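Local structure of beta-L-arabinobiosidase (Bacteroides thetaiotaomicron, 5MQR) at residues D615-Y623 against D1057-T1067; I409-D417 against R463-L471. The protein probably hydrolyses glycosidic bonds in plant pectin as a beta-L-arabinobiosidase, with an exo-alpha-sialidase activity that is less certain. All coordinates share one frame; numbering follows the deposited sequence.

Contact 1 (D615-Y623 against D1057-T1067); sequences DASSAFLKY and DNVLYHGHNLT
Asp-1057 directs its carboxylate into the loop 615-623, where three consecutive backbone N-H groups bind it. OD2 of Asp-1057 accepts from Phe-620 N at 2.8 Å through its syn lone pair. The same oxygen receives Leu-621 N at 2.9 Å, on the anti side and 22° out of the carboxylate plane, with a nearly straight bond (168° at the hydrogen). OD1 of Asp-1057 takes Ala-619 N on its syn side at 3.1 Å. Two donors from its own segment add to this: Thr-1067 OG1 reaches Asp-1057 OD1 from above the plane at 2.6 Å, and Asn-1058 N approaches on the anti side. Five donors on two oxygens fix the rotation of the carboxylate and would probably stabilise its ionised form. Leu-621 packs against the stem of this acid, its CD1 4.0 Å from Asp-1057 CB.

Ser-617 and Asn-1058 form the second grip. Ser-617 OG sits between its backbone N and carbonyl carbon (chi1 41°), a position from which it donates to Asn-1058 OD1 at 2.6 Å, in the carbonyl plane on a lone pair. Asn-1058 ND2 has a weak bond to Ile-658 O. Beyond this pair, the amide of Asn-1065 lies against Ser-617 CB, with Asn-1065 CG 3.5 Å from that carbon; the OD1 of that amide is bonded to Arg-723, which also binds Asn-1058 O.

Leu-660 pairs through its backbone with Asp-1057, which sets strand 660-662 beside strand 1053-1061 at the edge of a five-stranded antiparallel sheet. Asn-1058 has a positive phi and, with Val-1059, faces Leu-1066: a G1 beta bulge in a beta hairpin closed by the type I' turn from Tyr-1061 to His-1064.

Contact 2 (I409-D417 against R463-L471); sequences INASAHADD and RKIPASKEL
Arg-463 and Asp-417 form a side-on salt bridge, each nitrogen meeting a syn lone pair: Arg-463 NE binds Asp-417 OD2 at 2.9 Å and Arg-463 NH2 binds Asp-417 OD1 at 3.1 Å. Guanidinium and carboxylate planes lie only 8° apart, and Asp-417 OD2 also accepts from Trp-431 NE1. The arginine chain turns about its CB-CG bond (chi2 60°), and NH1 comes back onto Lys-464 O. Ala-415 CB lies over the rim of one guanidinium face. A lysine in place of Arg-463 would probably lose the coplanar two-nitrogen pairing, leaving at least one oxygen of Asp-417 without its donor and Lys-464 O without the NH1 bond.

Among the other hydrogen bonds, the extended Lys-464 sends NZ to Ile-409 O at 2.8 Å; NZ is also hydrogen-bonded to Ser-46 OG and Pro-47 O. One water links the two backbones, from Ala-411 N to Ile-465 O; another bridges Ala-413 O and the side-chain nitrogen Arg-463 NH1.

Apolar contact centres on Pro-466, whose CD stands 3.8 Å from the centroid of the His-414 ring and 2° off its normal, a CH-pi contact over the face. Ala-411 CB rests 3.6 Å from Ile-465 CA.

Strand 600-610 flanks both segments: Thr-609 bonds His-414 ND1 and the backbone of Ala-415, and touches Ile-465 and Leu-471. On strand 564-570, Ile-567 and Glu-565 pair with Arg-463 and Ile-465.

The contacts, whose centres lie about 14 Å apart, come in series along the chain, contact 2 closing before contact 1 opens. They meet directly: Ala-619 CB packs 3.5 Å from Ser-412 O, and Phe-620 CZ lies 3.7 Å from Ser-412 CB. Strand 600-610 connects them, pairing with strands 416-417 and 470-479 before running out into the loop 615-623. Contact 2 spans 45 residues without a helix, whereas contact 1 brackets 433 residues, including the helical glycosidase-like region. Ser-412 OG also bonds Gly-1089 O, beside strand 1090-1095, so together the contacts join the beta-rich part around 409-471 to the C-terminal sheet.

Contact 1 (D615-Y623 against D1057-T1067)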
loop_
_atom_site.group_PDB
_atom_site.type_symbol
_atom_site.label_atom_id
_atom_site.label_comp_id
_atom_site.label_asym_id
_atom_site.label_seq_id
_atom_site.Cartn_x
_atom_site.Cartn_y
_atom_site.Cartn_z
ATOM N N ASP A 615 -10.411 -13.047 5.887
ATOM C CA ASP A 615 -9.758 -12.229 4.876
ATOM C C ASP A 615 -8.297 -11.898 5.172
ATOM O O ASP A 615 -7.746 -10.942 4.600
ATOM C CB ASP A 615 -10.578 -10.953 4.600
ATOM C CG ASP A 615 -10.615 -9.983 5.759
ATOM O OD1 ASP A 615 -10.192 -10.314 6.881
ATOM O OD2 ASP A 615 -11.132 -8.859 5.526
ATOM N N ALA A 616 -7.650 -12.700 6.025
ATOM C CA ALA A 616 -6.190 -12.543 6.294
ATOM C C ALA A 616 -5.299 -12.736 5.053
ATOM O O ALA A 616 -4.136 -12.352 5.040
ATOM C CB ALA A 616 -5.745 -13.545 7.359
ATOM N N SER A 617 -5.828 -13.418 4.050
ATOM C CA SER A 617 -5.130 -13.643 2.792
ATOM C C SER A 617 -5.116 -12.374 1.878
ATOM O O SER A 617 -4.360 -12.326 0.882
ATOM C CB SER A 617 -5.798 -14.848 2.095
ATOM O OG SER A 617 -7.243 -14.790 2.235
ATOM N N SER A 618 -5.949 -11.378 2.206
ATOM C CA SER A 618 -6.016 -10.096 1.505
ATOM C C SER A 618 -4.993 -9.123 2.078
ATOM O O SER A 618 -4.996 -8.862 3.248
ATOM C CB SER A 618 -7.411 -9.492 1.643
ATOM O OG SER A 618 -7.624 -8.438 0.702
ATOM N N ALA A 619 -4.131 -8.570 1.237
ATOM C CA ALA A 619 -2.996 -7.771 1.703
ATOM C C ALA A 619 -3.322 -6.296 1.999
ATOM O O ALA A 619 -2.724 -5.722 2.893
ATOM C CB ALA A 619 -1.856 -7.871 0.682
ATOM N N PHE A 620 -4.205 -5.687 1.211
ATOM C CA PHE A 620 -4.580 -4.278 1.341
ATOM C C PHE A 620 -6.074 -4.125 1.629
ATOM O O PHE A 620 -6.451 -3.426 2.582
ATOM C CB PHE A 620 -4.175 -3.495 0.089
ATOM C CG PHE A 620 -2.697 -3.422 -0.111
ATOM C CD1 PHE A 620 -1.988 -4.530 -0.604
ATOM C CD2 PHE A 620 -1.990 -2.275 0.234
ATOM C CE1 PHE A 620 -0.614 -4.491 -0.765
ATOM C CE2 PHE A 620 -0.614 -2.232 0.079
ATOM C CZ PHE A 620 0.071 -3.348 -0.413
ATOM N N LEU A 621 -6.936 -4.793 0.865
ATOM C CA LEU A 621 -8.380 -4.658 1.072
ATOM C C LEU A 621 -8.888 -5.589 2.162
ATOM O O LEU A 621 -8.346 -6.684 2.360
ATOM C CB LEU A 621 -9.133 -4.948 -0.242
ATOM C CG LEU A 621 -8.696 -4.107 -1.455
ATOM C CD1 LEU A 621 -9.525 -4.464 -2.680
ATOM C CD2 LEU A 621 -8.766 -2.607 -1.174
ATOM N N LYS A 622 -9.937 -5.144 2.855
ATOM C CA LYS A 622 -10.578 -5.925 3.893
ATOM C C LYS A 622 -12.073 -6.031 3.637
ATOM O O LYS A 622 -12.726 -5.062 3.231
ATOM C CB LYS A 622 -10.316 -5.295 5.267
ATOM C CG LYS A 622 -8.823 -5.255 5.680
ATOM C CD LYS A 622 -8.253 -6.652 5.928
ATOM C CE LYS A 622 -6.785 -6.817 5.482
ATOM N NZ LYS A 622 -6.277 -8.207 5.822
ATOM N N TYR A 623 -12.611 -7.224 3.876
ATOM C CA TYR A 623 -13.993 -7.498 3.572
ATOM C C TYR A 623 -14.925 -6.566 4.338
ATOM O O TYR A 623 -15.925 -6.130 3.778
ATOM C CB TYR A 623 -14.369 -8.973 3.809
ATOM C CG TYR A 623 -15.814 -9.198 3.439
ATOM C CD1 TYR A 623 -16.192 -9.225 2.106
ATOM C CD2 TYR A 623 -16.824 -9.260 4.421
ATOM C CE1 TYR A 623 -17.527 -9.335 1.744
ATOM C CE2 TYR A 623 -18.169 -9.403 4.055
ATOM C CZ TYR A 623 -18.501 -9.437 2.704
ATOM O OH TYR A 623 -19.802 -9.527 2.268
ATOM N N ASP A 1057 -7.616 -7.885 -4.976
ATOM C CA ASP A 1057 -6.909 -8.475 -3.852
ATOM C C ASP A 1057 -7.566 -9.786 -3.490
ATOM O O ASP A 1057 -8.672 -10.105 -3.947
ATOM C CB ASP A 1057 -7.000 -7.521 -2.675
ATOM C CG ASP A 1057 -5.802 -7.578 -1.755
ATOM O OD1 ASP A 1057 -5.003 -8.539 -1.769
ATOM O OD2 ASP A 1057 -5.668 -6.622 -0.976
ATOM N N ASN A 1058 -6.870 -10.532 -2.647
ATOM C CA ASN A 1058 -7.348 -11.786 -2.100
ATOM C C ASN A 1058 -7.591 -12.815 -3.201
ATOM O O ASN A 1058 -8.478 -13.657 -3.059
ATOM C CB ASN A 1058 -8.631 -11.581 -1.256
ATOM C CG ASN A 1058 -8.844 -12.689 -0.226
ATOM O OD1 ASN A 1058 -7.896 -13.295 0.238
ATOM N ND2 ASN A 1058 -10.079 -12.952 0.122
ATOM N N VAL A 1059 -6.792 -12.774 -4.265
ATOM C CA VAL A 1059 -6.972 -13.718 -5.359
ATOM C C VAL A 1059 -6.205 -14.998 -5.012
ATOM O O VAL A 1059 -4.994 -14.934 -4.727
ATOM C CB VAL A 1059 -6.434 -13.149 -6.688
ATOM C CG1 VAL A 1059 -6.507 -14.199 -7.805
ATOM C CG2 VAL A 1059 -7.187 -11.891 -7.089
ATOM N N LEU A 1060 -6.874 -16.151 -5.047
ATOM C CA LEU A 1060 -6.181 -17.433 -4.910
ATOM C C LEU A 1060 -5.814 -17.924 -6.289
ATOM O O LEU A 1060 -6.670 -18.321 -7.072
ATOM C CB LEU A 1060 -7.031 -18.471 -4.184
ATOM C CG LEU A 1060 -6.312 -19.765 -3.751
ATOM C CD1 LEU A 1060 -5.128 -19.464 -2.826
ATOM C CD2 LEU A 1060 -7.307 -20.673 -3.047
ATOM N N TYR A 1061 -4.528 -17.874 -6.593
ATOM C CA TYR A 1061 -4.013 -18.215 -7.914
ATOM C C TYR A 1061 -2.799 -19.102 -7.702
ATOM O O TYR A 1061 -1.809 -18.644 -7.128
ATOM C CB TYR A 1061 -3.621 -16.932 -8.672
ATOM C CG TYR A 1061 -3.046 -17.196 -10.048
ATOM C CD1 TYR A 1061 -3.888 -17.379 -11.159
ATOM C CD2 TYR A 1061 -1.660 -17.288 -10.256
ATOM C CE1 TYR A 1061 -3.368 -17.631 -12.428
ATOM C CE2 TYR A 1061 -1.137 -17.539 -11.519
ATOM C CZ TYR A 1061 -1.994 -17.713 -12.601
ATOM O OH TYR A 1061 -1.496 -17.973 -13.846
ATOM N N HIS A 1062 -2.869 -20.352 -8.154
ATOM C CA HIS A 1062 -1.746 -21.297 -8.040
ATOM C C HIS A 1062 -1.242 -21.497 -6.587
ATOM O O HIS A 1062 -0.034 -21.614 -6.325
ATOM C CB HIS A 1062 -0.574 -20.868 -8.956
ATOM C CG HIS A 1062 -0.842 -21.050 -10.411
ATOM N ND1 HIS A 1062 0.097 -21.555 -11.275
ATOM C CD2 HIS A 1062 -1.941 -20.794 -11.155
ATOM C CE1 HIS A 1062 -0.410 -21.607 -12.490
ATOM N NE2 HIS A 1062 -1.648 -21.155 -12.444
ATOM N N GLY A 1063 -2.176 -21.567 -5.648
ATOM C CA GLY A 1063 -1.817 -21.741 -4.238
ATOM C C GLY A 1063 -1.208 -20.547 -3.537
ATOM O O GLY A 1063 -0.778 -20.676 -2.426
ATOM N N HIS A 1064 -1.213 -19.379 -4.179
ATOM C CA HIS A 1064 -0.678 -18.136 -3.636
ATOM C C HIS A 1064 -1.781 -17.095 -3.625
ATOM O O HIS A 1064 -2.726 -17.199 -4.391
ATOM C CB HIS A 1064 0.471 -17.657 -4.510
ATOM C CG HIS A 1064 1.700 -18.491 -4.370
ATOM N ND1 HIS A 1064 1.808 -19.758 -4.914
ATOM C CD2 HIS A 1064 2.864 -18.256 -3.719
ATOM C CE1 HIS A 1064 2.992 -20.261 -4.612
ATOM N NE2 HIS A 1064 3.652 -19.369 -3.891
ATOM N N ASN A 1065 -1.662 -16.114 -2.748
ATOM C CA ASN A 1065 -2.627 -15.024 -2.643
ATOM C C ASN A 1065 -2.115 -13.806 -3.403
ATOM O O ASN A 1065 -1.086 -13.261 -3.016
ATOM C CB ASN A 1065 -2.864 -14.661 -1.179
ATOM C CG ASN A 1065 -3.478 -15.812 -0.398
ATOM O OD1 ASN A 1065 -4.519 -16.341 -0.777
ATOM N ND2 ASN A 1065 -2.831 -16.212 0.668
ATOM N N LEU A 1066 -2.796 -13.388 -4.480
ATOM C CA LEU A 1066 -2.296 -12.265 -5.280
ATOM C C LEU A 1066 -3.052 -11.007 -5.033
ATOM O O LEU A 1066 -4.252 -11.020 -4.716
ATOM C CB LEU A 1066 -2.292 -12.532 -6.801
ATOM C CG LEU A 1066 -1.647 -13.787 -7.384
ATOM C CD1 LEU A 1066 -1.473 -13.674 -8.907
ATOM C CD2 LEU A 1066 -0.339 -14.112 -6.749
ATOM N N THR A 1067 -2.329 -9.912 -5.218
ATOM C CA THR A 1067 -2.897 -8.572 -5.210
ATOM C C THR A 1067 -2.390 -7.842 -6.430
ATOM O O THR A 1067 -1.209 -7.903 -6.735
ATOM C CB THR A 1067 -2.422 -7.787 -3.987
ATOM O OG1 THR A 1067 -2.594 -8.597 -2.835
ATOM C CG2 THR A 1067 -3.159 -6.491 -3.836
#

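Contact 2 (I409-D417 against R463-L471)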
loop_
_atom_site.group_PDB
_atom_site.type_symbol
_atom_site.label_atom_id
_atom_site.label_comp_id
_atom_site.label_asym_id
_atom_site.label_seq_id
_atom_site.Cartn_x
_atom_site.Cartn_y
_atom_site.Cartn_z
ATOM N N ILE A 409 1.845 3.069 5.885
ATOM C CA ILE A 409 1.107 3.116 7.139
ATOM C C ILE A 409 0.922 1.706 7.728
ATOM O O ILE A 409 1.199 1.481 8.908
ATOM C CB ILE A 409 -0.300 3.748 6.999
ATOM C CG1 ILE A 409 -0.273 5.084 6.249
ATOM C CG2 ILE A 409 -0.949 3.904 8.367
ATOM C CD1 ILE A 409 0.794 6.032 6.716
ATOM N N ASN A 410 0.416 0.773 6.931
ATOM C CA ASN A 410 0.103 -0.566 7.426
ATOM C C ASN A 410 1.031 -1.584 6.851
ATOM O O ASN A 410 1.589 -1.388 5.791
ATOM C CB ASN A 410 -1.318 -0.955 7.058
ATOM C CG ASN A 410 -2.330 0.025 7.579
ATOM O OD1 ASN A 410 -2.267 0.492 8.717
ATOM N ND2 ASN A 410 -3.269 0.358 6.734
ATOM N N ALA A 411 1.187 -2.684 7.564
ATOM C CA ALA A 411 1.978 -3.785 7.089
ATOM C C ALA A 411 1.081 -4.584 6.130
ATOM O O ALA A 411 -0.093 -4.815 6.438
ATOM C CB ALA A 411 2.422 -4.639 8.253
ATOM N N SER A 412 1.623 -4.979 4.986
ATOM C CA SER A 412 0.878 -5.720 3.981
ATOM C C SER A 412 1.072 -7.241 4.098
ATOM O O SER A 412 0.405 -8.007 3.405
ATOM C CB SER A 412 1.272 -5.241 2.584
ATOM O OG SER A 412 2.555 -5.673 2.215
ATOM N N ALA A 413 1.990 -7.657 4.961
ATOM C CA ALA A 413 2.249 -9.043 5.221
ATOM C C ALA A 413 2.599 -9.263 6.687
ATOM O O ALA A 413 3.185 -8.401 7.340
ATOM C CB ALA A 413 3.401 -9.513 4.365
ATOM N N HIS A 414 2.263 -10.461 7.154
ATOM C CA HIS A 414 2.654 -10.945 8.456
ATOM C C HIS A 414 4.155 -11.156 8.540
ATOM O O HIS A 414 4.852 -11.249 7.532
ATOM C CB HIS A 414 1.915 -12.243 8.797
ATOM C CG HIS A 414 0.538 -11.997 9.305
ATOM N ND1 HIS A 414 0.282 -11.706 10.627
ATOM C CD2 HIS A 414 -0.649 -11.896 8.659
ATOM C CE1 HIS A 414 -1.007 -11.466 10.781
ATOM N NE2 HIS A 414 -1.590 -11.567 9.599
ATOM N N ALA A 415 4.623 -11.244 9.774
ATOM C CA ALA A 415 6.017 -11.416 10.078
ATOM C C ALA A 415 6.434 -12.852 9.809
ATOM O O ALA A 415 5.723 -13.804 10.131
ATOM C CB ALA A 415 6.282 -11.073 11.541
ATOM N N ASP A 416 7.616 -12.982 9.230
ATOM C CA ASP A 416 8.308 -14.250 9.173
ATOM C C ASP A 416 9.782 -13.903 8.980
ATOM O O ASP A 416 10.289 -13.918 7.869
ATOM C CB ASP A 416 7.735 -15.132 8.041
ATOM C CG ASP A 416 8.322 -16.517 8.040
ATOM O OD1 ASP A 416 8.980 -16.925 9.029
ATOM O OD2 ASP A 416 8.128 -17.207 7.033
ATOM N N ASP A 417 10.441 -13.575 10.086
ATOM C CA ASP A 417 11.659 -12.806 10.082
ATOM C C ASP A 417 12.788 -13.668 10.586
ATOM O O ASP A 417 12.701 -14.266 11.660
ATOM C CB ASP A 417 11.527 -11.578 10.988
ATOM C CG ASP A 417 10.359 -10.655 10.596
ATOM O OD1 ASP A 417 9.713 -10.808 9.533
ATOM O OD2 ASP A 417 10.082 -9.745 11.404
ATOM N N ARG A 463 7.061 -4.622 15.982
ATOM C CA ARG A 463 6.763 -5.244 14.682
ATOM C C ARG A 463 5.310 -4.945 14.321
ATOM O O ARG A 463 4.378 -5.479 14.937
ATOM C CB ARG A 463 7.020 -6.760 14.715
ATOM C CG ARG A 463 6.842 -7.476 13.398
ATOM C CD ARG A 463 7.769 -6.943 12.328
ATOM N NE ARG A 463 7.971 -7.817 11.168
ATOM C CZ ARG A 463 7.240 -7.819 10.050
ATOM N NH1 ARG A 463 6.178 -7.029 9.898
ATOM N NH2 ARG A 463 7.578 -8.626 9.055
ATOM N N LYS A 464 5.119 -4.058 13.353
ATOM C CA LYS A 464 3.788 -3.815 12.825
ATOM C C LYS A 464 3.368 -4.959 11.875
ATOM O O LYS A 464 4.153 -5.412 11.052
ATOM C CB LYS A 464 3.743 -2.469 12.122
ATOM C CG LYS A 464 2.343 -1.930 11.987
ATOM C CD LYS A 464 2.336 -0.412 11.813
ATOM C CE LYS A 464 0.917 0.067 11.941
ATOM N NZ LYS A 464 0.825 1.506 11.638
ATOM N N ILE A 465 2.147 -5.446 12.035
ATOM C CA ILE A 465 1.609 -6.556 11.231
ATOM C C ILE A 465 0.210 -6.180 10.752
ATOM O O ILE A 465 -0.363 -5.212 11.261
ATOM C CB ILE A 465 1.541 -7.854 12.044
ATOM C CG1 ILE A 465 0.718 -7.650 13.309
ATOM C CG2 ILE A 465 2.943 -8.337 12.370
ATOM C CD1 ILE A 465 0.243 -8.929 13.925
ATOM N N PRO A 466 -0.351 -6.938 9.781
ATOM C CA PRO A 466 -1.742 -6.684 9.385
ATOM C C PRO A 466 -2.688 -6.818 10.578
ATOM O O PRO A 466 -2.583 -7.778 11.342
ATOM C CB PRO A 466 -2.036 -7.776 8.336
ATOM C CG PRO A 466 -0.707 -8.237 7.868
ATOM C CD PRO A 466 0.228 -8.080 9.050
ATOM N N ALA A 467 -3.557 -5.824 10.725
ATOM C CA ALA A 467 -4.544 -5.757 11.792
ATOM C C ALA A 467 -5.335 -7.054 11.819
ATOM O O ALA A 467 -5.920 -7.423 10.799
ATOM C CB ALA A 467 -5.473 -4.563 11.551
ATOM N N SER A 468 -5.326 -7.744 12.959
ATOM C CA SER A 468 -5.824 -9.107 13.058
ATOM C C SER A 468 -6.721 -9.311 14.287
ATOM O O SER A 468 -6.443 -8.788 15.375
ATOM C CB SER A 468 -4.639 -10.088 13.106
ATOM O OG SER A 468 -3.791 -9.976 11.952
ATOM N N LYS A 469 -7.787 -10.092 14.100
ATOM C CA LYS A 469 -8.740 -10.436 15.161
ATOM C C LYS A 469 -8.312 -11.715 15.845
ATOM O O LYS A 469 -8.319 -11.780 17.069
ATOM C CB LYS A 469 -10.157 -10.592 14.604
ATOM C CG LYS A 469 -10.699 -9.348 13.936
ATOM C CD LYS A 469 -12.031 -9.598 13.219
ATOM C CE LYS A 469 -12.324 -8.500 12.173
ATOM N NZ LYS A 469 -13.371 -8.857 11.144
ATOM N N GLU A 470 -7.971 -12.727 15.044
ATOM C CA GLU A 470 -7.313 -13.947 15.516
ATOM C C GLU A 470 -5.837 -13.853 15.117
ATOM O O GLU A 470 -5.516 -13.607 13.940
ATOM C CB GLU A 470 -7.947 -15.182 14.889
ATOM C CG GLU A 470 -9.439 -15.339 15.166
ATOM C CD GLU A 470 -9.737 -15.706 16.623
ATOM O OE1 GLU A 470 -9.160 -16.704 17.131
ATOM O OE2 GLU A 470 -10.547 -14.991 17.264
ATOM N N LEU A 471 -4.952 -14.015 16.101
ATOM C CA LEU A 471 -3.528 -13.827 15.900
ATOM C C LEU A 471 -2.708 -14.886 16.613
ATOM O O LEU A 471 -2.930 -15.155 17.807
ATOM C CB LEU A 471 -3.129 -12.440 16.401
ATOM C CG LEU A 471 -1.684 -11.986 16.276
ATOM C CD1 LEU A 471 -1.258 -11.910 14.823
ATOM C CD2 LEU A 471 -1.518 -10.624 16.918
HETATM O O HOH W 1 -0.534 -2.945 9.910
HETATM O O HOH W 2 5.643 -7.366 7.134
HETATM O O HOH W 3 7.249 -10.267 6.639
HETATM O O HOH W 4 -4.213 -10.877 8.986
#